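Local coordinates for sensor protein (Bacteroides thetaiotaomicron, PDB 2X7X), which senses fructose through this periplasmic domain, which binds the sugar, and probably relays the signal as a hybrid two-component histidine kinase, at residues 54-59 with 80-85; 71-76 with 96-101; 132-137 with 164-169. All blocks are in the same frame, centred on the assembly; numbering follows the deposited sequence.

Interaction 1 (54-59 with 80-85); sequences DVHYFM and VEEAYQ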
loop_
_atom_site.group_PDB
_atom_site.type_symbol
_atom_site.label_atom_id
_atom_site.label_comp_id
_atom_site.label_asym_id
_atom_site.label_seq_id
_atom_site.Cartn_x
_atom_site.Cartn_y
_atom_site.Cartn_z
ATOM N N ASP A 54 11.159 -14.405 -31.668
ATOM C CA ASP A 54 11.665 -14.536 -30.304
ATOM C C ASP A 54 11.484 -15.957 -29.753
ATOM O O ASP A 54 12.380 -16.488 -29.095
ATOM C CB ASP A 54 11.032 -13.493 -29.372
ATOM C CG ASP A 54 11.305 -12.050 -29.817
ATOM O OD1 ASP A 54 12.450 -11.723 -30.199
ATOM O OD2 ASP A 54 10.370 -11.230 -29.781
ATOM N N VAL A 55 10.344 -16.584 -30.032
ATOM C CA VAL A 55 10.141 -17.966 -29.582
ATOM C C VAL A 55 11.087 -18.932 -30.313
ATOM O O VAL A 55 11.737 -19.762 -29.675
ATOM C CB VAL A 55 8.653 -18.430 -29.664
ATOM C CG1 VAL A 55 8.501 -19.866 -29.166
ATOM C CG2 VAL A 55 7.770 -17.523 -28.842
ATOM N N HIS A 56 11.188 -18.802 -31.635
ATOM C CA HIS A 56 12.134 -19.618 -32.409
ATOM C C HIS A 56 13.569 -19.453 -31.908
ATOM O O HIS A 56 14.293 -20.444 -31.780
ATOM C CB HIS A 56 12.037 -19.345 -33.918
ATOM C CG HIS A 56 10.765 -19.834 -34.544
ATOM N ND1 HIS A 56 10.219 -19.253 -35.670
ATOM C CD2 HIS A 56 9.925 -20.838 -34.195
ATOM C CE1 HIS A 56 9.102 -19.884 -35.995
ATOM N NE2 HIS A 56 8.901 -20.849 -35.114
ATOM N N TYR A 57 13.957 -18.211 -31.605
ATOM C CA TYR A 57 15.261 -17.892 -31.014
ATOM C C TYR A 57 15.516 -18.649 -29.706
ATOM O O TYR A 57 16.585 -19.237 -29.509
ATOM C CB TYR A 57 15.372 -16.381 -30.779
ATOM C CG TYR A 57 16.652 -15.928 -30.101
ATOM C CD1 TYR A 57 17.651 -15.267 -30.821
ATOM C CD2 TYR A 57 16.855 -16.146 -28.734
ATOM C CE1 TYR A 57 18.831 -14.844 -30.196
ATOM C CE2 TYR A 57 18.026 -15.736 -28.103
ATOM C CZ TYR A 57 19.009 -15.087 -28.837
ATOM O OH TYR A 57 20.161 -14.683 -28.195
ATOM N N PHE A 58 14.535 -18.619 -28.811
ATOM C CA PHE A 58 14.654 -19.295 -27.527
ATOM C C PHE A 58 14.683 -20.819 -27.685
ATOM O O PHE A 58 15.274 -21.528 -26.865
ATOM C CB PHE A 58 13.533 -18.852 -26.580
ATOM C CG PHE A 58 13.733 -17.467 -25.987
ATOM C CD1 PHE A 58 14.923 -17.128 -25.339
ATOM C CD2 PHE A 58 12.715 -16.514 -26.048
ATOM C CE1 PHE A 58 15.101 -15.852 -24.784
ATOM C CE2 PHE A 58 12.880 -15.244 -25.497
ATOM C CZ PHE A 58 14.072 -14.912 -24.861
ATOM N N MET A 59 14.048 -21.312 -28.746
ATOM C CA MET A 59 14.071 -22.736 -29.079
ATOM C C MET A 59 15.424 -23.181 -29.649
ATOM O O MET A 59 15.910 -24.262 -29.319
ATOM C CB MET A 59 12.953 -23.067 -30.061
ATOM C CG MET A 59 11.629 -23.417 -29.409
ATOM S SD MET A 59 10.235 -23.432 -30.560
ATOM C CE MET A 59 11.034 -23.790 -32.137
ATOM N N VAL A 80 3.306 -21.591 -29.904
ATOM C CA VAL A 80 3.502 -22.123 -28.554
ATOM C C VAL A 80 3.416 -23.659 -28.553
ATOM O O VAL A 80 4.149 -24.330 -27.811
ATOM C CB VAL A 80 2.548 -21.461 -27.509
ATOM C CG1 VAL A 80 2.565 -22.200 -26.186
ATOM C CG2 VAL A 80 2.946 -20.028 -27.277
ATOM N N GLU A 81 2.532 -24.210 -29.391
ATOM C CA GLU A 81 2.400 -25.663 -29.528
ATOM C C GLU A 81 3.712 -26.332 -29.957
ATOM O O GLU A 81 4.089 -27.366 -29.394
ATOM C CB GLU A 81 1.254 -26.026 -30.468
ATOM C CG GLU A 81 -0.105 -26.028 -29.775
ATOM C CD GLU A 81 -1.282 -26.142 -30.735
ATOM O OE1 GLU A 81 -2.416 -26.340 -30.251
ATOM O OE2 GLU A 81 -1.082 -26.030 -31.969
ATOM N N GLU A 82 4.410 -25.726 -30.920
ATOM C CA GLU A 82 5.761 -26.159 -31.296
ATOM C C GLU A 82 6.670 -26.298 -30.084
ATOM O O GLU A 82 7.180 -27.390 -29.810
ATOM C CB GLU A 82 6.403 -25.192 -32.279
ATOM C CG GLU A 82 5.737 -25.137 -33.626
ATOM C CD GLU A 82 6.422 -24.152 -34.541
ATOM O OE1 GLU A 82 5.777 -23.677 -35.509
ATOM O OE2 GLU A 82 7.616 -23.851 -34.282
ATOM N N ALA A 83 6.864 -25.205 -29.350
ATOM C CA ALA A 83 7.687 -25.249 -28.148
ATOM C C ALA A 83 7.242 -26.365 -27.199
ATOM O O ALA A 83 8.073 -27.002 -26.553
ATOM C CB ALA A 83 7.672 -23.920 -27.449
ATOM N N TYR A 84 5.939 -26.614 -27.132
ATOM C CA TYR A 84 5.424 -27.669 -26.264
ATOM C C TYR A 84 5.729 -29.090 -26.786
ATOM O O TYR A 84 6.203 -29.928 -26.013
ATOM C CB TYR A 84 3.929 -27.475 -25.972
ATOM C CG TYR A 84 3.403 -28.279 -24.794
ATOM C CD1 TYR A 84 3.809 -27.997 -23.489
ATOM C CD2 TYR A 84 2.485 -29.316 -24.988
ATOM C CE1 TYR A 84 3.320 -28.732 -22.405
ATOM C CE2 TYR A 84 1.985 -30.054 -23.916
ATOM C CZ TYR A 84 2.405 -29.756 -22.628
ATOM O OH TYR A 84 1.906 -30.486 -21.569
ATOM N N GLN A 85 5.477 -29.357 -28.072
ATOM C CA GLN A 85 5.766 -30.689 -28.650
ATOM C C GLN A 85 7.269 -30.985 -28.724
ATOM O O GLN A 85 7.691 -32.132 -28.599
ATOM C CB GLN A 85 5.066 -30.914 -30.011
ATOM C CG GLN A 85 5.623 -30.119 -31.216
ATOM C CD GLN A 85 4.858 -30.375 -32.548
ATOM O OE1 GLN A 85 4.057 -31.312 -32.664
ATOM N NE2 GLN A 85 5.123 -29.534 -33.555
#

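Interaction 2 (71-76 with 96-101); sequences NEAAPM and KILSDK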
loop_
_atom_site.group_PDB
_atom_site.type_symbol
_atom_site.label_atom_id
_atom_site.label_comp_id
_atom_site.label_asym_id
_atom_site.label_seq_id
_atom_site.Cartn_x
_atom_site.Cartn_y
_atom_site.Cartn_z
ATOM N N ASN A 71 0.826 -12.323 -27.747
ATOM C CA ASN A 71 0.358 -11.040 -28.309
ATOM C C ASN A 71 -1.091 -11.035 -28.770
ATOM O O ASN A 71 -1.858 -10.141 -28.419
ATOM C CB ASN A 71 1.259 -10.588 -29.456
ATOM C CG ASN A 71 0.890 -9.215 -29.981
ATOM O OD1 ASN A 71 1.010 -8.224 -29.276
ATOM N ND2 ASN A 71 0.461 -9.150 -31.230
ATOM N N GLU A 72 -1.439 -12.018 -29.588
ATOM C CA GLU A 72 -2.812 -12.292 -29.945
ATOM C C GLU A 72 -2.953 -13.788 -29.794
ATOM O O GLU A 72 -1.972 -14.504 -29.945
ATOM C CB GLU A 72 -3.112 -11.857 -31.374
ATOM C CG GLU A 72 -2.799 -10.397 -31.629
ATOM C CD GLU A 72 -3.461 -9.843 -32.867
ATOM O OE1 GLU A 72 -2.737 -9.348 -33.754
ATOM O OE2 GLU A 72 -4.707 -9.894 -32.956
ATOM N N ALA A 73 -4.160 -14.255 -29.492
ATOM C CA ALA A 73 -4.390 -15.661 -29.143
ATOM C C ALA A 73 -4.211 -16.633 -30.305
ATOM O O ALA A 73 -3.437 -17.589 -30.209
ATOM C CB ALA A 73 -5.770 -15.837 -28.518
ATOM N N ALA A 74 -4.931 -16.378 -31.390
ATOM C CA ALA A 74 -4.925 -17.248 -32.560
ATOM C C ALA A 74 -3.547 -17.410 -33.237
ATOM O O ALA A 74 -3.060 -18.540 -33.360
ATOM C CB ALA A 74 -5.995 -16.788 -33.577
ATOM N N PRO A 75 -2.910 -16.290 -33.666
ATOM C CA PRO A 75 -1.658 -16.410 -34.407
ATOM C C PRO A 75 -0.538 -17.041 -33.604
ATOM O O PRO A 75 0.328 -17.685 -34.183
ATOM C CB PRO A 75 -1.307 -14.962 -34.742
ATOM C CG PRO A 75 -2.613 -14.236 -34.690
ATOM C CD PRO A 75 -3.327 -14.879 -33.548
ATOM N N MET A 76 -0.553 -16.885 -32.289
ATOM C CA MET A 76 0.542 -17.414 -31.492
ATOM C C MET A 76 0.351 -18.869 -31.057
ATOM O O MET A 76 1.304 -19.514 -30.601
ATOM C CB MET A 76 0.799 -16.523 -30.276
ATOM C CG MET A 76 2.282 -16.225 -30.052
ATOM S SD MET A 76 3.071 -15.434 -31.493
ATOM C CE MET A 76 1.928 -14.108 -31.816
ATOM N N LYS A 96 -3.392 -15.365 -23.035
ATOM C CA LYS A 96 -3.568 -16.810 -23.245
ATOM C C LYS A 96 -3.475 -17.186 -24.733
ATOM O O LYS A 96 -3.458 -16.319 -25.613
ATOM C CB LYS A 96 -4.956 -17.266 -22.763
ATOM C CG LYS A 96 -5.272 -17.205 -21.276
ATOM C CD LYS A 96 -6.797 -17.263 -21.148
ATOM C CE LYS A 96 -7.294 -17.251 -19.729
ATOM N NZ LYS A 96 -8.778 -17.008 -19.683
ATOM N N ILE A 97 -3.451 -18.493 -24.994
ATOM C CA ILE A 97 -3.597 -19.033 -26.345
ATOM C C ILE A 97 -4.904 -19.816 -26.425
ATOM O O ILE A 97 -5.717 -19.773 -25.494
ATOM C CB ILE A 97 -2.392 -19.907 -26.769
ATOM C CG1 ILE A 97 -2.171 -21.057 -25.787
ATOM C CG2 ILE A 97 -1.137 -19.055 -26.911
ATOM C CD1 ILE A 97 -1.206 -22.117 -26.278
ATOM N N LEU A 98 -5.108 -20.533 -27.527
ATOM C CA LEU A 98 -6.384 -21.195 -27.775
ATOM C C LEU A 98 -6.349 -22.718 -27.670
ATOM O O LEU A 98 -7.219 -23.400 -28.202
ATOM C CB LEU A 98 -6.954 -20.747 -29.127
ATOM C CG LEU A 98 -7.196 -19.239 -29.255
ATOM C CD1 LEU A 98 -7.768 -18.901 -30.615
ATOM C CD2 LEU A 98 -8.090 -18.702 -28.115
ATOM N N SER A 99 -5.354 -23.250 -26.972
ATOM C CA SER A 99 -5.288 -24.678 -26.707
ATOM C C SER A 99 -4.634 -24.907 -25.362
ATOM O O SER A 99 -4.258 -23.953 -24.682
ATOM C CB SER A 99 -4.509 -25.404 -27.795
ATOM O OG SER A 99 -3.153 -25.022 -27.756
ATOM N N ASP A 100 -4.489 -26.175 -24.991
ATOM C CA ASP A 100 -4.057 -26.558 -23.647
ATOM C C ASP A 100 -2.643 -27.109 -23.689
ATOM O O ASP A 100 -2.196 -27.801 -22.775
ATOM C CB ASP A 100 -5.019 -27.606 -23.076
ATOM C CG ASP A 100 -5.040 -28.903 -23.891
ATOM O OD1 ASP A 100 -4.701 -28.905 -25.099
ATOM O OD2 ASP A 100 -5.414 -29.934 -23.308
ATOM N N LYS A 101 -1.944 -26.812 -24.775
ATOM C CA LYS A 101 -0.609 -27.332 -24.956
ATOM C C LYS A 101 0.398 -26.339 -24.396
ATOM O O LYS A 101 1.048 -25.595 -25.133
ATOM C CB LYS A 101 -0.371 -27.699 -26.428
ATOM C CG LYS A 101 -1.174 -28.953 -26.860
ATOM C CD LYS A 101 -1.000 -29.298 -28.358
ATOM C CE LYS A 101 -1.559 -30.681 -28.698
ATOM N NZ LYS A 101 -2.985 -30.805 -28.260
#

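Interaction 3 (132-137 with 164-169); sequences VELTGL and DKADAA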
loop_
_atom_site.group_PDB
_atom_site.type_symbol
_atom_site.label_atom_id
_atom_site.label_comp_id
_atom_site.label_asym_id
_atom_site.label_seq_id
_atom_site.Cartn_x
_atom_site.Cartn_y
_atom_site.Cartn_z
ATOM N N VAL A 132 -18.892 4.712 -23.552
ATOM C CA VAL A 132 -18.072 4.333 -24.697
ATOM C C VAL A 132 -16.914 3.447 -24.210
ATOM O O VAL A 132 -16.406 3.657 -23.097
ATOM C CB VAL A 132 -17.595 5.562 -25.533
ATOM C CG1 VAL A 132 -18.783 6.271 -26.148
ATOM C CG2 VAL A 132 -16.786 6.552 -24.698
ATOM N N GLU A 133 -16.526 2.457 -25.026
ATOM C CA GLU A 133 -15.458 1.497 -24.702
ATOM C C GLU A 133 -14.293 1.623 -25.656
ATOM O O GLU A 133 -14.475 1.661 -26.861
ATOM C CB GLU A 133 -15.976 0.057 -24.746
ATOM C CG GLU A 133 -14.992 -0.996 -24.225
ATOM C CD GLU A 133 -15.537 -2.428 -24.248
ATOM O OE1 GLU A 133 -16.453 -2.725 -25.042
ATOM O OE2 GLU A 133 -15.029 -3.284 -23.492
ATOM N N LEU A 134 -13.086 1.680 -25.105
ATOM C CA LEU A 134 -11.861 1.694 -25.885
ATOM C C LEU A 134 -11.029 0.469 -25.494
ATOM O O LEU A 134 -10.477 0.383 -24.399
ATOM C CB LEU A 134 -11.111 3.015 -25.663
ATOM C CG LEU A 134 -11.840 4.296 -26.130
ATOM C CD1 LEU A 134 -11.362 5.554 -25.420
ATOM C CD2 LEU A 134 -11.724 4.502 -27.629
ATOM N N THR A 135 -10.958 -0.493 -26.396
ATOM C CA THR A 135 -10.409 -1.813 -26.069
ATOM C C THR A 135 -8.915 -1.939 -26.356
ATOM O O THR A 135 -8.344 -1.169 -27.127
ATOM C CB THR A 135 -11.161 -2.937 -26.852
ATOM O OG1 THR A 135 -10.642 -3.057 -28.185
ATOM C CG2 THR A 135 -12.636 -2.627 -26.941
ATOM N N GLY A 136 -8.291 -2.942 -25.756
ATOM C CA GLY A 136 -6.961 -3.393 -26.191
ATOM C C GLY A 136 -7.067 -4.090 -27.532
ATOM O O GLY A 136 -8.163 -4.251 -28.075
ATOM N N LEU A 137 -5.922 -4.497 -28.064
ATOM C CA LEU A 137 -5.849 -5.210 -29.342
ATOM C C LEU A 137 -6.878 -6.330 -29.377
ATOM O O LEU A 137 -6.845 -7.228 -28.533
ATOM C CB LEU A 137 -4.436 -5.773 -29.525
ATOM C CG LEU A 137 -3.979 -6.279 -30.901
ATOM C CD1 LEU A 137 -4.130 -5.243 -32.002
ATOM C CD2 LEU A 137 -2.516 -6.730 -30.800
ATOM N N ASP A 164 -20.841 3.056 -28.134
ATOM C CA ASP A 164 -19.700 3.047 -29.071
ATOM C C ASP A 164 -18.497 2.272 -28.529
ATOM O O ASP A 164 -18.259 2.237 -27.318
ATOM C CB ASP A 164 -19.273 4.474 -29.461
ATOM C CG ASP A 164 -18.746 4.561 -30.896
ATOM O OD1 ASP A 164 -18.102 3.595 -31.375
ATOM O OD2 ASP A 164 -18.982 5.609 -31.550
ATOM N N LYS A 165 -17.745 1.670 -29.448
ATOM C CA LYS A 165 -16.604 0.818 -29.115
ATOM C C LYS A 165 -15.536 0.902 -30.208
ATOM O O LYS A 165 -15.846 0.939 -31.397
ATOM C CB LYS A 165 -17.069 -0.628 -28.950
ATOM C CG LYS A 165 -15.981 -1.628 -28.599
ATOM C CD LYS A 165 -16.576 -3.002 -28.266
ATOM C CE LYS A 165 -17.242 -3.661 -29.466
ATOM N NZ LYS A 165 -16.236 -4.310 -30.326
ATOM N N ALA A 166 -14.274 0.937 -29.810
ATOM C CA ALA A 166 -13.199 0.976 -30.772
ATOM C C ALA A 166 -12.006 0.277 -30.172
ATOM O O ALA A 166 -11.876 0.212 -28.945
ATOM C CB ALA A 166 -12.858 2.410 -31.134
ATOM N N ASP A 167 -11.163 -0.261 -31.050
ATOM C CA ASP A 167 -9.941 -0.965 -30.702
ATOM C C ASP A 167 -8.797 0.052 -30.666
ATOM O O ASP A 167 -8.464 0.653 -31.688
ATOM C CB ASP A 167 -9.678 -2.037 -31.772
ATOM C CG ASP A 167 -8.463 -2.885 -31.479
ATOM O OD1 ASP A 167 -7.555 -2.439 -30.738
ATOM O OD2 ASP A 167 -8.414 -4.013 -32.011
ATOM N N ALA A 168 -8.202 0.247 -29.493
ATOM C CA ALA A 168 -7.164 1.266 -29.304
ATOM C C ALA A 168 -5.778 0.647 -29.136
ATOM O O ALA A 168 -4.799 1.332 -28.790
ATOM C CB ALA A 168 -7.500 2.128 -28.114
ATOM N N ALA A 169 -5.705 -0.660 -29.369
ATOM C CA ALA A 169 -4.431 -1.388 -29.378
ATOM C C ALA A 169 -3.571 -1.125 -28.128
ATOM O O ALA A 169 -2.353 -1.047 -28.212
ATOM C CB ALA A 169 -3.653 -1.071 -30.668
#

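Interaction 1 (54-59 with 80-85)
M59 lays its thioether against the neighbouring helix: SD sits 4.0 Å from A83 CA, and the methyl of A83 lies almost as near. The M59 chain leaves its backbone nearly extended and then bends sharply at chi3, 26°, which turns CE along the helix flank toward the carboxylate of E82, a side chain that M59 crosses at about a right angle. V55 lies one helical turn earlier, where its CG1 meets A83 CB at a loose 4.5 Å. A83 is thus the small residue against which V55 and M59 both rest. The two helical segments run almost parallel, with axes 13° apart and 10.5 Å at closest approach, as expected of neighbouring helices on one face of the parallel sheet in a Rossmann-like lobe of a periplasmic binding protein. V55 and A83 are buried here, and they also reach strands of that sheet, V55 touching L66 and I68, A83 touching V90. Farther from the sheet the contact becomes polar. H56 and E82 both carry CG anti to the carbonyl carbon, and E82 continues fully extended, bringing its carboxylate to the imidazole edge. H56 NE2 donates a weak, bent hydrogen bond of 3.4 Å to E82 OE2, the ring and carboxylate planes being nearly parallel and OE2 lying near the ring plane, at its edge.

Interaction 2 (71-76 with 96-101)
L98 covers one face of the A73-A74 peptide group: CG stands 4.1 Å above A73 C, and CD1 lies over A74 N on the same face. The carbonyl edge of that peptide is used differently, for A73 O is hydrogen-bonded to the hydroxyl of T77. A second flat group, the K96-I97 peptide, meets the helix with its oxygen edge, K96 O lying 3.7 Å from A73 CA. This is the first turn of helix 73-85 packed against the loop that follows strand 90-93, in the Rossmann-like lobe of a periplasmic binding protein and on the side of the fructose cleft. R95, next to K96 in the chain, binds fructose.

The two branches of L98 divide the work. With CG beside the backbone N (chi1 -59°), CD2 reaches A73 CB at 3.7 Å, while CD1 takes A74, coming within 4.0 Å of its CB. No hydrogen bond passes directly between the segments; T77 links them instead, since its OG1 also bonds to L98 N. The amine of K96 is held by a salt bridge to E145. Beyond A73, I97 leans on the end of the turn, its CG2 4.4 Å from M76 C.

Interaction 3 (132-137 with 164-169)
E133 and T135 each spend both main-chain polar atoms on segment 164-169. E133 N donates to D164 O at 2.9 Å and E133 O accepts from A166 N; T135 N then gives a nearly straight bond (173°) to A166 O, and T135 O receives the N of A168, just past the strand, at 2.8 Å. This is the parallel ladder of a beta-alpha-beta unit, with helix 141-155 connecting the two strands. The alternate residues V132 and L134 hydrogen-bond through the backbone to A191, Y193 and H195, on strand 191-194 and just past it, so 132-135 is held from both edges.

On the face of E133 and T135, the E133 chain is extended and runs alongside K165, whose amine (NZ) stays 5.5 Å from E133 OE1. Both carboxylate oxygens are taken by histidines, OE1 by H147 ND1 and OE2 by H195 NE2. T135 OG1, placed between the backbone N and the carbonyl carbon (chi1 82°), donates to G136 O at 2.8 Å. The opposite face is apolar in its middle, where L134 CD2 meets A166 CB at 4.2 Å.

At the end of its strand, D167 OD1 accepts A169 N at 2.9 Å, an Asx turn, while OD2 is hydrogen-bonded to S138 OG. A leucine in place of D167 would probably leave A169 N and the S138 hydroxyl without this acceptor and let the turn beside L137 loosen. L137 CD1 touches A169 CB there, close to the fructose-binding R95. Buried E133 is probably ionised, with the two histidine bonds, more than the distant K165 amine, stabilising its carboxylate.

How the interactions relate
Interactions 1 and 2 share helix 73-85 in one lobe, whereas interaction 3 lies in the other. The first two touch where V80 packs on I97; across the cleft, N71 and E72 of interaction 2 pack on L137 of interaction 3. Interaction 1 does not touch interaction 3. All three are partly buried: interaction 2 has A74 and L98 exposed, while in interaction 3 strand 132-135 is buried and its partner 164-167 is outermost in its sheet within this chain. Chemistry follows position: helix flanks over a sheet use apolar contacts and one weak polar pair, loop and helix start van der Waals packing, and the strands a main-chain ladder, with the largest buried surface.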